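PDB 5FOO: 6-phospho-beta-d glycosidase, which probably hydrolyses 6-phosphorylated beta-glucosides as a family 1 glycoside hydrolase, and binds 6-phosphocyclophellitol in its pocket. Local coordinates for residues Ala13-His27 / Tyr73-Phe86. The protein carries 1 engineered substitution. Numbering follows the deposited sequence.
With JAZ (6-phosphocyclophellitol), chain G; PO4 (phosphate ion), chain M.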
loop_
_atom_site.group_PDB
_atom_site.type_symbol
_atom_site.label_atom_id
_atom_site.label_comp_id
_atom_site.label_asym_id
_atom_site.label_seq_id
_atom_site.Cartn_x
_atom_site.Cartn_y
_atom_site.Cartn_z
ATOM N N ALA A 13 -7.740 -5.889 1.548
ATOM C CA ALA A 13 -7.086 -5.120 0.562
ATOM C C ALA A 13 -6.341 -6.017 -0.477
ATOM O O ALA A 13 -5.738 -7.051 -0.135
ATOM C CB ALA A 13 -6.092 -4.231 1.246
ATOM N N THR A 14 -6.363 -5.521 -1.717
ATOM C CA THR A 14 -5.660 -6.032 -2.889
ATOM C C THR A 14 -5.313 -4.813 -3.779
ATOM O O THR A 14 -5.459 -3.657 -3.339
ATOM C CB THR A 14 -6.483 -7.141 -3.584
ATOM O OG1 THR A 14 -5.706 -7.794 -4.567
ATOM C CG2 THR A 14 -7.784 -6.626 -4.231
ATOM N N SER A 15 -4.820 -5.085 -4.982
ATOM C CA SER A 15 -4.556 -4.075 -5.973
ATOM C C SER A 15 -4.941 -4.609 -7.357
ATOM O O SER A 15 -5.080 -5.818 -7.553
ATOM C CB SER A 15 -3.083 -3.695 -5.921
ATOM O OG SER A 15 -2.284 -4.730 -6.412
ATOM N N GLY A 16 -5.169 -3.723 -8.309
ATOM C CA GLY A 16 -5.484 -4.115 -9.703
ATOM C C GLY A 16 -4.406 -5.081 -10.281
ATOM O O GLY A 16 -4.731 -6.153 -10.821
ATOM N N PRO A 17 -3.129 -4.707 -10.165
ATOM C CA PRO A 17 -2.083 -5.538 -10.754
ATOM C C PRO A 17 -1.965 -6.936 -10.120
ATOM O O PRO A 17 -1.640 -7.892 -10.817
ATOM C CB PRO A 17 -0.811 -4.709 -10.539
ATOM C CG PRO A 17 -1.281 -3.303 -10.406
ATOM C CD PRO A 17 -2.602 -3.420 -9.685
ATOM N N GLN A 18 -2.233 -7.068 -8.830
ATOM C CA GLN A 18 -2.015 -8.312 -8.144
ATOM C C GLN A 18 -3.215 -9.243 -8.270
ATOM O O GLN A 18 -3.070 -10.431 -8.021
ATOM C CB GLN A 18 -1.701 -8.057 -6.704
ATOM C CG GLN A 18 -0.438 -7.248 -6.533
ATOM C CD GLN A 18 -0.146 -6.927 -5.100
ATOM O OE1 GLN A 18 -0.504 -5.840 -4.601
ATOM N NE2 GLN A 18 0.573 -7.841 -4.422
ATOM N N SER A 19 -4.396 -8.721 -8.663
ATOM C CA SER A 19 -5.575 -9.522 -8.695
ATOM C C SER A 19 -6.163 -9.703 -10.098
ATOM O O SER A 19 -6.722 -10.752 -10.372
ATOM C CB SER A 19 -6.618 -8.902 -7.744
ATOM O OG SER A 19 -6.974 -7.584 -8.182
ATOM N N GLU A 20 -6.091 -8.680 -10.956
ATOM C CA GLU A 20 -6.933 -8.648 -12.164
ATOM C C GLU A 20 -6.560 -9.636 -13.241
ATOM O O GLU A 20 -7.430 -10.299 -13.819
ATOM C CB GLU A 20 -6.907 -7.269 -12.820
ATOM C CG GLU A 20 -7.713 -6.181 -12.106
ATOM C CD GLU A 20 -7.466 -4.777 -12.641
ATOM O OE1 GLU A 20 -6.893 -4.664 -13.779
ATOM O OE2 GLU A 20 -7.891 -3.779 -11.963
ATOM N N GLY A 21 -5.262 -9.705 -13.533
ATOM C CA GLY A 21 -4.802 -10.292 -14.806
ATOM C C GLY A 21 -4.740 -9.197 -15.860
ATOM O O GLY A 21 -5.294 -8.118 -15.662
ATOM N N ARG A 22 -4.036 -9.465 -16.957
ATOM C CA ARG A 22 -3.878 -8.508 -18.048
ATOM C C ARG A 22 -4.953 -8.635 -19.120
ATOM O O ARG A 22 -4.885 -7.959 -20.123
ATOM C CB ARG A 22 -2.517 -8.666 -18.663
ATOM C CG ARG A 22 -1.412 -8.213 -17.694
ATOM C CD ARG A 22 -0.023 -8.262 -18.392
ATOM N NE ARG A 22 0.023 -7.488 -19.630
ATOM C CZ ARG A 22 0.983 -7.525 -20.567
ATOM N NH1 ARG A 22 2.089 -8.293 -20.477
ATOM N NH2 ARG A 22 0.832 -6.787 -21.644
ATOM N N PHE A 23 -5.971 -9.451 -18.863
ATOM C CA PHE A 23 -7.065 -9.640 -19.772
ATOM C C PHE A 23 -7.585 -8.300 -20.169
ATOM O O PHE A 23 -7.875 -7.550 -19.280
ATOM C CB PHE A 23 -8.188 -10.387 -19.095
ATOM C CG PHE A 23 -7.787 -11.734 -18.596
ATOM C CD1 PHE A 23 -7.704 -12.796 -19.457
ATOM C CD2 PHE A 23 -7.514 -11.938 -17.226
ATOM C CE1 PHE A 23 -7.338 -14.053 -18.984
ATOM C CE2 PHE A 23 -7.168 -13.189 -16.763
ATOM C CZ PHE A 23 -7.084 -14.237 -17.641
ATOM N N ALA A 24 -7.687 -8.046 -21.494
ATOM C CA ALA A 24 -8.145 -6.772 -22.102
ATOM C C ALA A 24 -7.494 -5.462 -21.611
ATOM O O ALA A 24 -8.140 -4.408 -21.631
ATOM C CB ALA A 24 -9.648 -6.648 -22.004
ATOM N N LYS A 25 -6.236 -5.517 -21.190
ATOM C CA LYS A 25 -5.603 -4.361 -20.627
ATOM C C LYS A 25 -4.720 -3.798 -21.677
ATOM O O LYS A 25 -3.798 -4.473 -22.119
ATOM C CB LYS A 25 -4.827 -4.677 -19.319
ATOM C CG LYS A 25 -4.540 -3.447 -18.468
ATOM C CD LYS A 25 -3.895 -3.775 -17.124
ATOM C CE LYS A 25 -2.433 -4.156 -17.322
ATOM N NZ LYS A 25 -1.643 -4.403 -16.090
ATOM N N GLN A 26 -4.936 -2.535 -22.013
ATOM C CA GLN A 26 -4.313 -1.948 -23.183
ATOM C C GLN A 26 -2.800 -1.800 -23.041
ATOM O O GLN A 26 -2.068 -1.930 -24.028
ATOM C CB GLN A 26 -4.972 -0.601 -23.486
ATOM C CG GLN A 26 -4.440 0.105 -24.706
ATOM C CD GLN A 26 -5.186 1.402 -25.061
ATOM O OE1 GLN A 26 -6.278 1.716 -24.603
ATOM N NE2 GLN A 26 -4.573 2.152 -25.908
ATOM N N HIS A 27 -2.308 -1.461 -21.856
ATOM C CA HIS A 27 -0.906 -1.062 -21.753
ATOM C C HIS A 27 -0.274 -1.928 -20.725
ATOM O O HIS A 27 -0.959 -2.485 -19.862
ATOM C CB HIS A 27 -0.761 0.423 -21.273
ATOM C CG HIS A 27 -1.447 1.463 -22.122
ATOM N ND1 HIS A 27 -0.878 1.993 -23.267
ATOM C CD2 HIS A 27 -2.603 2.148 -21.939
ATOM C CE1 HIS A 27 -1.661 2.928 -23.775
ATOM N NE2 HIS A 27 -2.744 3.010 -23.017
ATOM N N TYR A 73 -13.976 -3.042 0.820
ATOM C CA TYR A 73 -13.012 -3.726 -0.070
ATOM C C TYR A 73 -12.143 -2.641 -0.705
ATOM O O TYR A 73 -12.679 -1.763 -1.367
ATOM C CB TYR A 73 -13.739 -4.491 -1.170
ATOM C CG TYR A 73 -12.924 -5.253 -2.215
ATOM C CD1 TYR A 73 -12.369 -6.504 -1.947
ATOM C CD2 TYR A 73 -12.724 -4.735 -3.497
ATOM C CE1 TYR A 73 -11.679 -7.241 -2.957
ATOM C CE2 TYR A 73 -12.035 -5.435 -4.476
ATOM C CZ TYR A 73 -11.501 -6.694 -4.209
ATOM O OH TYR A 73 -10.816 -7.374 -5.228
ATOM N N ARG A 74 -10.815 -2.738 -0.520
ATOM C CA ARG A 74 -9.859 -1.837 -1.180
ATOM C C ARG A 74 -9.134 -2.538 -2.307
ATOM O O ARG A 74 -8.556 -3.614 -2.123
ATOM C CB ARG A 74 -8.870 -1.258 -0.183
ATOM C CG ARG A 74 -8.025 -0.105 -0.747
ATOM C CD ARG A 74 -6.580 -0.482 -1.062
ATOM N NE ARG A 74 -5.802 -0.852 0.126
ATOM C CZ ARG A 74 -4.461 -1.026 0.126
ATOM N NH1 ARG A 74 -3.717 -0.863 -0.990
ATOM N NH2 ARG A 74 -3.834 -1.302 1.247
ATOM N N THR A 75 -9.253 -1.962 -3.487
ATOM C CA THR A 75 -8.420 -2.322 -4.606
ATOM C C THR A 75 -7.865 -1.052 -5.305
ATOM O O THR A 75 -7.965 0.035 -4.801
ATOM C CB THR A 75 -9.184 -3.254 -5.588
ATOM O OG1 THR A 75 -8.254 -3.910 -6.477
ATOM C CG2 THR A 75 -10.238 -2.517 -6.391
ATOM N N SER A 76 -7.240 -1.210 -6.455
ATOM C CA SER A 76 -6.733 -0.085 -7.184
ATOM C C SER A 76 -7.234 -0.122 -8.595
ATOM O O SER A 76 -7.575 -1.177 -9.135
ATOM C CB SER A 76 -5.200 -0.019 -7.128
ATOM O OG SER A 76 -4.584 -1.005 -7.951
ATOM N N ILE A 77 -7.329 1.083 -9.163
ATOM C CA ILE A 77 -7.582 1.283 -10.604
ATOM C C ILE A 77 -6.202 1.440 -11.250
ATOM O O ILE A 77 -5.364 2.256 -10.781
ATOM C CB ILE A 77 -8.459 2.542 -10.866
ATOM C CG1 ILE A 77 -9.880 2.381 -10.296
ATOM C CG2 ILE A 77 -8.528 2.900 -12.341
ATOM C CD1 ILE A 77 -10.742 3.653 -10.349
ATOM N N GLN A 78 -5.991 0.664 -12.309
ATOM C CA GLN A 78 -4.761 0.712 -13.143
ATOM C C GLN A 78 -4.865 1.752 -14.196
ATOM O O GLN A 78 -5.700 1.641 -15.051
ATOM C CB GLN A 78 -4.471 -0.617 -13.804
ATOM C CG GLN A 78 -4.143 -1.716 -12.781
ATOM C CD GLN A 78 -3.490 -2.944 -13.423
ATOM O OE1 GLN A 78 -2.335 -2.913 -13.800
ATOM N NE2 GLN A 78 -4.242 -4.027 -13.521
ATOM N N TRP A 79 -3.987 2.753 -14.116
ATOM C CA TRP A 79 -3.731 3.705 -15.157
ATOM C C TRP A 79 -3.585 3.010 -16.532
ATOM O O TRP A 79 -4.115 3.490 -17.561
ATOM C CB TRP A 79 -2.432 4.419 -14.758
ATOM C CG TRP A 79 -2.125 5.689 -15.417
ATOM C CD1 TRP A 79 -2.764 6.248 -16.483
ATOM C CD2 TRP A 79 -1.051 6.595 -15.054
ATOM N NE1 TRP A 79 -2.155 7.440 -16.828
ATOM C CE2 TRP A 79 -1.108 7.681 -15.960
ATOM C CE3 TRP A 79 -0.040 6.583 -14.046
ATOM C CZ2 TRP A 79 -0.202 8.731 -15.909
ATOM C CZ3 TRP A 79 0.839 7.621 -13.994
ATOM C CH2 TRP A 79 0.773 8.685 -14.936
ATOM N N THR A 80 -2.886 1.874 -16.536
ATOM C CA THR A 80 -2.635 1.119 -17.742
ATOM C C THR A 80 -3.871 0.419 -18.309
ATOM O O THR A 80 -3.835 0.038 -19.455
ATOM C CB THR A 80 -1.549 0.037 -17.513
ATOM O OG1 THR A 80 -1.913 -0.838 -16.416
ATOM C CG2 THR A 80 -0.215 0.688 -17.286
ATOM N N ARG A 81 -4.957 0.279 -17.530
ATOM C CA ARG A 81 -6.258 -0.259 -18.037
ATOM C C ARG A 81 -7.232 0.848 -18.406
ATOM O O ARG A 81 -7.903 0.743 -19.399
ATOM C CB ARG A 81 -6.925 -1.165 -16.977
ATOM C CG ARG A 81 -8.226 -1.770 -17.434
ATOM C CD ARG A 81 -8.800 -2.707 -16.426
ATOM N NE ARG A 81 -7.995 -3.883 -16.176
ATOM C CZ ARG A 81 -7.828 -4.911 -16.990
ATOM N NH1 ARG A 81 -8.389 -4.945 -18.148
ATOM N NH2 ARG A 81 -7.053 -5.960 -16.600
ATOM N N LEU A 82 -7.341 1.878 -17.579
ATOM C CA LEU A 82 -8.386 2.915 -17.786
ATOM C C LEU A 82 -8.088 3.876 -18.941
ATOM O O LEU A 82 -9.007 4.349 -19.605
ATOM C CB LEU A 82 -8.611 3.736 -16.535
ATOM C CG LEU A 82 -9.797 4.727 -16.581
ATOM C CD1 LEU A 82 -11.117 4.024 -17.008
ATOM C CD2 LEU A 82 -9.943 5.358 -15.203
ATOM N N ILE A 83 -6.810 4.179 -19.168
ATOM C CA ILE A 83 -6.440 5.208 -20.098
ATOM C C ILE A 83 -5.941 4.679 -21.429
ATOM O O ILE A 83 -5.192 3.718 -21.498
ATOM C CB ILE A 83 -5.419 6.168 -19.453
ATOM C CG1 ILE A 83 -6.008 6.863 -18.228
ATOM C CG2 ILE A 83 -4.929 7.202 -20.482
ATOM C CD1 ILE A 83 -7.308 7.659 -18.465
ATOM N N ASP A 84 -6.394 5.312 -22.502
ATOM C CA ASP A 84 -6.027 4.940 -23.836
ATOM C C ASP A 84 -4.776 5.770 -24.199
ATOM O O ASP A 84 -3.676 5.242 -24.233
ATOM C CB ASP A 84 -7.219 5.173 -24.780
ATOM C CG ASP A 84 -6.858 5.002 -26.273
ATOM O OD1 ASP A 84 -5.743 4.608 -26.655
ATOM O OD2 ASP A 84 -7.706 5.314 -27.091
ATOM N N ASP A 85 -4.932 7.083 -24.368
ATOM C CA ASP A 85 -3.829 7.941 -24.772
ATOM C C ASP A 85 -3.451 8.649 -23.465
ATOM O O ASP A 85 -4.247 9.387 -22.903
ATOM C CB ASP A 85 -4.323 8.885 -25.898
ATOM C CG ASP A 85 -3.349 10.044 -26.221
ATOM O OD1 ASP A 85 -2.350 10.282 -25.517
ATOM O OD2 ASP A 85 -3.655 10.772 -27.200
ATOM N N PHE A 86 -2.257 8.379 -22.967
ATOM C CA PHE A 86 -1.778 8.948 -21.722
ATOM C C PHE A 86 -1.638 10.461 -21.732
ATOM O O PHE A 86 -1.836 11.083 -20.704
ATOM C CB PHE A 86 -0.431 8.365 -21.315
ATOM C CG PHE A 86 -0.458 6.910 -21.010
ATOM C CD1 PHE A 86 -1.283 6.404 -20.035
ATOM C CD2 PHE A 86 0.394 6.048 -21.652
ATOM C CE1 PHE A 86 -1.296 5.058 -19.747
ATOM C CE2 PHE A 86 0.399 4.691 -21.353
ATOM C CZ PHE A 86 -0.446 4.195 -20.389
HETATM C C2 JAZ G . 2.152 -6.852 -0.962
HETATM C C3 JAZ G . 1.259 -5.601 -1.108
HETATM C C4 JAZ G . 1.846 -4.428 -0.332
HETATM C C5 JAZ G . 2.022 -4.736 1.148
HETATM C C6 JAZ G . 2.795 -6.024 1.335
HETATM C C7 JAZ G . 2.210 -7.181 0.525
HETATM C C8 JAZ G . 2.898 -8.509 0.830
HETATM O O9 JAZ G . 4.260 -8.382 0.432
HETATM P P10 JAZ G . 5.038 -9.669 -0.080
HETATM O O11 JAZ G . 6.381 -9.146 -0.449
HETATM O O12 JAZ G . 4.247 -10.420 -1.069
HETATM O O13 JAZ G . 5.109 -10.571 1.074
HETATM O O14 JAZ G . 4.178 -5.804 1.030
HETATM O O15 JAZ G . 1.569 -7.975 -1.631
HETATM O O16 JAZ G . 1.231 -5.279 -2.476
HETATM O O17 JAZ G . 1.033 -3.279 -0.501
HETATM P P PO4 M . 2.538 -0.097 -23.805
HETATM O O1 PO4 M . 3.995 0.264 -24.075
HETATM O O2 PO4 M . 1.713 -0.448 -25.021
HETATM O O3 PO4 M . 1.872 1.237 -23.251
HETATM O O4 PO4 M . 2.559 -1.335 -23.006
HETATM O O HOH W 1 -4.195 -1.001 -3.797
HETATM O O HOH W 2 -9.436 -6.292 -7.219
HETATM O O HOH W 3 -8.804 -3.743 -9.555
HETATM O O HOH W 4 -3.168 -6.596 -14.785
HETATM O O HOH W 5 -10.160 -3.541 -19.718
HETATM O O HOH W 6 -7.507 -1.348 -21.073
#
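E20 OE1 is gripped from opposite faces of its carboxylate: R81 NE makes a salt bridge at 2.8 Å, and Q78 NE2 donates at 2.7 Å. Y99 holds the other oxygen, OE2. These side chains lie beyond the C-terminal ends of the first two parallel strands of the (beta/alpha)8 barrel, which the T14 N to R74 O bond (2.9 Å) joins. S76 OG then accepts from G16 N at 2.8 Å, and the bare glycine backbone lets Q78 CG and the S76 backbone pack close. Arginine suits position 81 because its flat end serves several acceptors: NH1 and NH2 both reach F23 O, which NH1 meets in the carbonyl plane at 2.9 Å, while K25 CB lies over one guanidinium face. K25 bends at chi3 (74°), and NZ, paired with D32, donates to Q78 OE1, so both ends of that amide are used. Nearer the ligand, S15 N-caps the short helix 16-19 with a weak bond and donates to Q18 OE1, which probably helps orient the amide that binds 6-phosphocyclophellitol. Farther out, F86 CZ sits over the centre of the H27 ring, whose NE2 donates to D84 O at 2.7 Å and whose ND1 donates to O3 of a separate phosphate ion, probably from the crystallisation liquor, at 2.9 Å.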